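Local coordinates for protein nucleocapsid (Crimean-congo hemorrhagic fever virus, PDB 4AKL) that binds double- and single-stranded RNA, probably takes part in packaging the viral genome, and displays sequence-non-specific DNA endonuclease activity, at residues A[411-416]-A[452-457]; A[38-43]-A[426-431]. All coordinates share one frame; numbering follows the deposited sequence.

Interaction 1 of 2, residues A[411-416]-A[452-457]; sequences KSILNL and EHLLHQ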
loop_
_atom_site.group_PDB
_atom_site.type_symbol
_atom_site.label_atom_id
_atom_site.label_comp_id
_atom_site.label_asym_id
_atom_site.label_seq_id
_atom_site.Cartn_x
_atom_site.Cartn_y
_atom_site.Cartn_z
ATOM N N LYS A 411 -3.911 11.309 4.717
ATOM C CA LYS A 411 -4.639 10.113 5.071
ATOM C C LYS A 411 -5.433 10.166 6.412
ATOM O O LYS A 411 -6.110 9.170 6.764
ATOM C CB LYS A 411 -3.726 8.898 4.902
ATOM C CG LYS A 411 -3.698 8.523 3.436
ATOM C CD LYS A 411 -2.733 7.469 3.074
ATOM C CE LYS A 411 -2.805 7.230 1.585
ATOM N NZ LYS A 411 -1.731 6.349 1.177
ATOM N N SER A 412 -5.378 11.300 7.138
ATOM C CA SER A 412 -6.196 11.475 8.291
ATOM C C SER A 412 -7.647 11.457 7.890
ATOM O O SER A 412 -8.490 11.153 8.718
ATOM C CB SER A 412 -5.854 12.706 9.070
ATOM O OG SER A 412 -4.588 12.582 9.688
ATOM N N ILE A 413 -7.925 11.781 6.612
ATOM C CA ILE A 413 -9.253 11.622 6.015
ATOM C C ILE A 413 -9.872 10.247 6.221
ATOM O O ILE A 413 -11.090 10.143 6.366
ATOM C CB ILE A 413 -9.218 11.987 4.466
ATOM C CG1 ILE A 413 -9.255 13.478 4.296
ATOM C CG2 ILE A 413 -10.418 11.524 3.762
ATOM C CD1 ILE A 413 -8.753 13.985 2.908
ATOM N N LEU A 414 -9.055 9.189 6.231
ATOM C CA LEU A 414 -9.547 7.837 6.400
ATOM C C LEU A 414 -10.078 7.578 7.826
ATOM O O LEU A 414 -10.745 6.595 8.047
ATOM C CB LEU A 414 -8.435 6.828 6.075
ATOM C CG LEU A 414 -8.048 6.778 4.604
ATOM C CD1 LEU A 414 -6.891 5.834 4.408
ATOM C CD2 LEU A 414 -9.247 6.395 3.718
ATOM N N ASN A 415 -9.739 8.458 8.769
ATOM C CA ASN A 415 -10.357 8.486 10.101
ATOM C C ASN A 415 -11.763 9.134 10.108
ATOM O O ASN A 415 -12.467 9.040 11.108
ATOM C CB ASN A 415 -9.448 9.212 11.094
ATOM C CG ASN A 415 -9.848 8.982 12.528
ATOM O OD1 ASN A 415 -10.317 7.878 12.894
ATOM N ND2 ASN A 415 -9.694 10.001 13.350
ATOM N N LEU A 416 -12.172 9.793 9.012
ATOM C CA LEU A 416 -13.531 10.368 8.944
ATOM C C LEU A 416 -14.506 9.226 8.753
ATOM O O LEU A 416 -14.227 8.331 7.938
ATOM C CB LEU A 416 -13.707 11.373 7.809
ATOM C CG LEU A 416 -13.128 12.770 8.038
ATOM C CD1 LEU A 416 -13.071 13.528 6.724
ATOM C CD2 LEU A 416 -13.911 13.575 9.120
ATOM N N GLU A 452 -8.714 10.187 -5.592
ATOM C CA GLU A 452 -9.081 8.856 -6.132
ATOM C C GLU A 452 -8.438 7.695 -5.350
ATOM O O GLU A 452 -9.120 6.690 -5.078
ATOM C CB GLU A 452 -8.754 8.738 -7.621
ATOM C CG GLU A 452 -9.657 9.597 -8.434
ATOM C CD GLU A 452 -9.409 9.534 -9.897
ATOM O OE1 GLU A 452 -8.559 8.758 -10.312
ATOM O OE2 GLU A 452 -10.081 10.275 -10.643
ATOM N N HIS A 453 -7.151 7.853 -4.978
ATOM C CA HIS A 453 -6.406 6.896 -4.134
ATOM C C HIS A 453 -7.178 6.780 -2.801
ATOM O O HIS A 453 -7.401 5.690 -2.294
ATOM C CB HIS A 453 -4.965 7.464 -3.995
ATOM C CG HIS A 453 -3.990 6.645 -3.208
ATOM N ND1 HIS A 453 -3.642 5.343 -3.534
ATOM C CD2 HIS A 453 -3.240 6.974 -2.129
ATOM C CE1 HIS A 453 -2.735 4.907 -2.669
ATOM N NE2 HIS A 453 -2.473 5.878 -1.807
ATOM N N LEU A 454 -7.585 7.936 -2.250
ATOM C CA LEU A 454 -8.344 7.932 -1.004
ATOM C C LEU A 454 -9.694 7.185 -1.135
ATOM O O LEU A 454 -10.018 6.404 -0.287
ATOM C CB LEU A 454 -8.583 9.332 -0.475
ATOM C CG LEU A 454 -7.392 10.093 0.122
ATOM C CD1 LEU A 454 -7.852 11.571 0.352
ATOM C CD2 LEU A 454 -6.774 9.469 1.431
ATOM N N LEU A 455 -10.452 7.434 -2.190
ATOM C CA LEU A 455 -11.717 6.714 -2.422
ATOM C C LEU A 455 -11.528 5.205 -2.544
ATOM O O LEU A 455 -12.290 4.417 -1.987
ATOM C CB LEU A 455 -12.431 7.237 -3.676
ATOM C CG LEU A 455 -13.823 6.635 -4.004
ATOM C CD1 LEU A 455 -14.789 6.822 -2.865
ATOM C CD2 LEU A 455 -14.406 7.219 -5.304
ATOM N N HIS A 456 -10.510 4.830 -3.289
ATOM C CA HIS A 456 -10.168 3.433 -3.525
ATOM C C HIS A 456 -9.978 2.737 -2.191
ATOM O O HIS A 456 -10.596 1.737 -1.918
ATOM C CB HIS A 456 -8.909 3.355 -4.378
ATOM C CG HIS A 456 -8.540 1.977 -4.762
ATOM N ND1 HIS A 456 -9.164 1.295 -5.789
ATOM C CD2 HIS A 456 -7.616 1.137 -4.255
ATOM C CE1 HIS A 456 -8.633 0.089 -5.890
ATOM N NE2 HIS A 456 -7.687 -0.026 -4.974
ATOM N N GLN A 457 -9.145 3.332 -1.364
ATOM C CA GLN A 457 -8.863 2.845 -0.034
ATOM C C GLN A 457 -10.067 2.776 0.865
ATOM O O GLN A 457 -10.150 1.867 1.633
ATOM C CB GLN A 457 -7.783 3.696 0.605
ATOM C CG GLN A 457 -6.454 3.335 -0.057
ATOM C CD GLN A 457 -5.394 4.215 0.323
ATOM O OE1 GLN A 457 -5.241 4.575 1.496
ATOM N NE2 GLN A 457 -4.615 4.600 -0.648
#

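Interaction 2 of 2, residues A[38-43]-A[426-431]; sequences ESVPNL and CARTIV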
loop_
_atom_site.group_PDB
_atom_site.type_symbol
_atom_site.label_atom_id
_atom_site.label_comp_id
_atom_site.label_asym_id
_atom_site.label_seq_id
_atom_site.Cartn_x
_atom_site.Cartn_y
_atom_site.Cartn_z
ATOM N N GLU A 38 -14.454 18.452 15.780
ATOM C CA GLU A 38 -15.791 18.882 16.258
ATOM C C GLU A 38 -16.843 19.101 15.176
ATOM O O GLU A 38 -18.015 19.204 15.481
ATOM C CB GLU A 38 -15.663 20.134 17.100
ATOM C CG GLU A 38 -15.347 19.795 18.563
ATOM C CD GLU A 38 -14.936 21.005 19.339
ATOM O OE1 GLU A 38 -14.545 22.017 18.692
ATOM O OE2 GLU A 38 -14.998 20.955 20.580
ATOM N N SER A 39 -16.442 19.177 13.924
ATOM C CA SER A 39 -17.411 19.361 12.826
ATOM C C SER A 39 -16.794 19.024 11.510
ATOM O O SER A 39 -15.595 19.179 11.316
ATOM C CB SER A 39 -17.938 20.806 12.778
ATOM O OG SER A 39 -16.878 21.691 12.553
ATOM N N VAL A 40 -17.631 18.580 10.592
ATOM C CA VAL A 40 -17.168 18.190 9.273
ATOM C C VAL A 40 -16.584 19.428 8.573
ATOM O O VAL A 40 -17.195 20.473 8.581
ATOM C CB VAL A 40 -18.309 17.545 8.438
ATOM C CG1 VAL A 40 -17.823 17.177 7.040
ATOM C CG2 VAL A 40 -18.859 16.322 9.149
ATOM N N PRO A 41 -15.386 19.307 7.971
ATOM C CA PRO A 41 -14.824 20.467 7.344
ATOM C C PRO A 41 -15.644 20.895 6.120
ATOM O O PRO A 41 -16.136 20.063 5.362
ATOM C CB PRO A 41 -13.420 20.006 6.925
ATOM C CG PRO A 41 -13.221 18.668 7.514
ATOM C CD PRO A 41 -14.547 18.114 7.743
ATOM N N ASN A 42 -15.790 22.198 5.961
ATOM C CA ASN A 42 -16.545 22.768 4.876
ATOM C C ASN A 42 -15.525 23.350 3.926
ATOM O O ASN A 42 -14.839 24.329 4.260
ATOM C CB ASN A 42 -17.491 23.842 5.378
ATOM C CG ASN A 42 -18.509 24.278 4.308
ATOM O OD1 ASN A 42 -18.244 24.236 3.108
ATOM N ND2 ASN A 42 -19.678 24.688 4.758
ATOM N N LEU A 43 -15.429 22.745 2.748
ATOM C CA LEU A 43 -14.434 23.134 1.779
ATOM C C LEU A 43 -15.038 23.911 0.606
ATOM O O LEU A 43 -14.340 24.216 -0.352
ATOM C CB LEU A 43 -13.687 21.884 1.285
ATOM C CG LEU A 43 -13.118 20.887 2.325
ATOM C CD1 LEU A 43 -12.348 19.743 1.644
ATOM C CD2 LEU A 43 -12.216 21.566 3.328
ATOM N N CYS A 426 -16.499 11.052 5.406
ATOM C CA CYS A 426 -15.331 10.624 4.696
ATOM C C CYS A 426 -15.527 10.862 3.206
ATOM O O CYS A 426 -14.710 11.562 2.548
ATOM C CB CYS A 426 -15.067 9.151 4.939
ATOM S SG CYS A 426 -13.516 8.583 4.148
ATOM N N ALA A 427 -16.597 10.281 2.671
ATOM C CA ALA A 427 -16.847 10.380 1.240
ATOM C C ALA A 427 -17.143 11.842 0.852
ATOM O O ALA A 427 -16.638 12.342 -0.149
ATOM C CB ALA A 427 -17.959 9.452 0.834
ATOM N N ARG A 428 -17.920 12.556 1.646
ATOM C CA ARG A 428 -18.176 13.947 1.279
ATOM C C ARG A 428 -16.869 14.722 1.075
ATOM O O ARG A 428 -16.756 15.487 0.121
ATOM C CB ARG A 428 -19.053 14.642 2.291
ATOM C CG ARG A 428 -20.494 14.185 2.190
ATOM C CD ARG A 428 -21.380 14.923 3.140
ATOM N NE ARG A 428 -21.438 14.280 4.463
ATOM C CZ ARG A 428 -21.141 14.845 5.653
ATOM N NH1 ARG A 428 -20.734 16.113 5.780
ATOM N NH2 ARG A 428 -21.259 14.117 6.739
ATOM N N THR A 429 -15.906 14.492 1.953
ATOM C CA THR A 429 -14.672 15.240 1.966
ATOM C C THR A 429 -13.729 14.839 0.810
ATOM O O THR A 429 -13.054 15.710 0.230
ATOM C CB THR A 429 -13.985 15.038 3.311
ATOM O OG1 THR A 429 -14.897 15.383 4.357
ATOM C CG2 THR A 429 -12.656 15.862 3.418
ATOM N N ILE A 430 -13.665 13.540 0.494
ATOM C CA ILE A 430 -12.932 13.030 -0.670
ATOM C C ILE A 430 -13.430 13.673 -1.960
ATOM O O ILE A 430 -12.656 14.123 -2.765
ATOM C CB ILE A 430 -13.063 11.491 -0.787
ATOM C CG1 ILE A 430 -12.218 10.788 0.294
ATOM C CG2 ILE A 430 -12.606 10.987 -2.156
ATOM C CD1 ILE A 430 -12.389 9.253 0.430
ATOM N N VAL A 431 -14.750 13.699 -2.123
ATOM C CA VAL A 431 -15.439 14.254 -3.298
ATOM C C VAL A 431 -15.183 15.759 -3.456
ATOM O O VAL A 431 -14.923 16.260 -4.581
ATOM C CB VAL A 431 -16.992 13.972 -3.199
ATOM C CG1 VAL A 431 -17.773 14.881 -4.057
ATOM C CG2 VAL A 431 -17.274 12.529 -3.523
HETATM O O HOH W 1 -15.955 17.926 3.535
#

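Interaction 1 of 2, residues A[411-416]-A[452-457]
The amine of Lys-411 has two partners: in the modelled conformer of His-453, one of two, NZ donates a hydrogen bond to its NE2 at 3.1 Å, and it also forms a salt bridge with Glu-387 of helix 385-392. The amine meets the imidazole at its edge, though tilted 21° out of the ring plane. The carboxylate of Glu-387 would help keep the lysine charged. Lysine suits the place because its chain, extended beyond CG (chi2 173°, chi3 -179°), carries a charge across from the 3-10 segment while its methylenes serve as apolar surface. CG rests against CD2 of Leu-454 at 3.8 Å, and CE lies 3.6 Å from OE1 of Gln-457, whose amide carbon, in that same histidine conformer, lies over one face of the His-453 ring, offset toward its rim.

Behind this polar end the contact is mainly aliphatic. Leu-454 sends out both branches: CD2 goes to the lysine chain, and CD1 meets CD1 of Ile-413 at 3.6 Å, the two side chains crossing at about a right angle. Leu-414 sets a methyl against an amide oxygen, its CD1 lying 3.6 Å from OE1 of Gln-457, which also takes a weak hydrogen bond from Lys-462. Branched aliphatic residues fit here, since their methyls fill a buried interface between a 3-10 segment and an alpha-helix.

The 3-10 segment that includes 411-415 is thus held against one side of helix 450-460. Helix 425-440 touches both partners, with Leu-433 against Ile-413 and Phe-434 against Glu-452, while helix 163-181 packs on Leu-455.

Interaction 2 of 2, residues A[38-43]-A[426-431]
Van der Waals contact between Val-40 and Arg-428 brings the loop 38-43 onto helix 425-440. The CG1 methyl of Val-40 lies 3.3 Å from NH1 of Arg-428, a close approach made obliquely to the guanidinium, and CG2 sits farther off at 3.9 Å from the same nitrogen. The arginine chain bends at chi3 (-88°), which turns its flat end back along the helix toward the preceding loop. There NE donates to the carbonyl oxygen of Asn-423, and NH2 makes a weak hydrogen bond to that of Thr-422. With its rotation limited by these bonds, the guanidinium offers the valine a defined surface. A beta-branched residue is apt on the loop side, since it presents two methyls from a short stem.

Looser contacts follow. An apolar one sets CD1 of Leu-43 4.3 Å from CG2 of Thr-429, and the leucine reaches beyond it to Leu-433 and Ile-436, one and two turns further along the same helix. The CD of Pro-41 comes within 4.4 Å of the hydroxyl oxygen OG1 of Thr-429.

The polar link between the segments is a water. It donates to the carbonyl oxygen of Pro-41 at 2.8 Å and to OG1 of Thr-429 at 2.9 Å. That hydroxyl is hydrogen-bonded to the carbonyl oxygen of Pro-425, one turn back along the chain. Threonine therefore has two uses here: its hydroxyl receives the water while its methyl faces the leucine.

No direct hydrogen bond joins the segments, and the positive charge of Arg-428 meets methyl groups across the contact. The chemistry implies a seam made of van der Waals contacts and one bridging water, with the guanidinium's polar bonds directed to its own chain neighbourhood.

Overall arrangement
From the N terminus, the chain first runs through the loop 38-43, between helices 10-24 and 45-52, which meets helix 425-440, closing interaction 2 across 382 intervening residues. Before that helix arrives, the chain passes 411-416, which pairs with 452-457 on helix 450-460, with 35 residues between them, closing interaction 1. The order of segments therefore alternates, and the two closures cross. Their centres are 11 Å apart, and they touch: Leu-416 packs on Cys-426 and Thr-429, and Ile-430 packs on Leu-455. Helix 425-440 takes part in interaction 2 and also packs on the segments of interaction 1, tying the N-terminal loop, the 3-10 segment and the C-terminal helix 450-460 together.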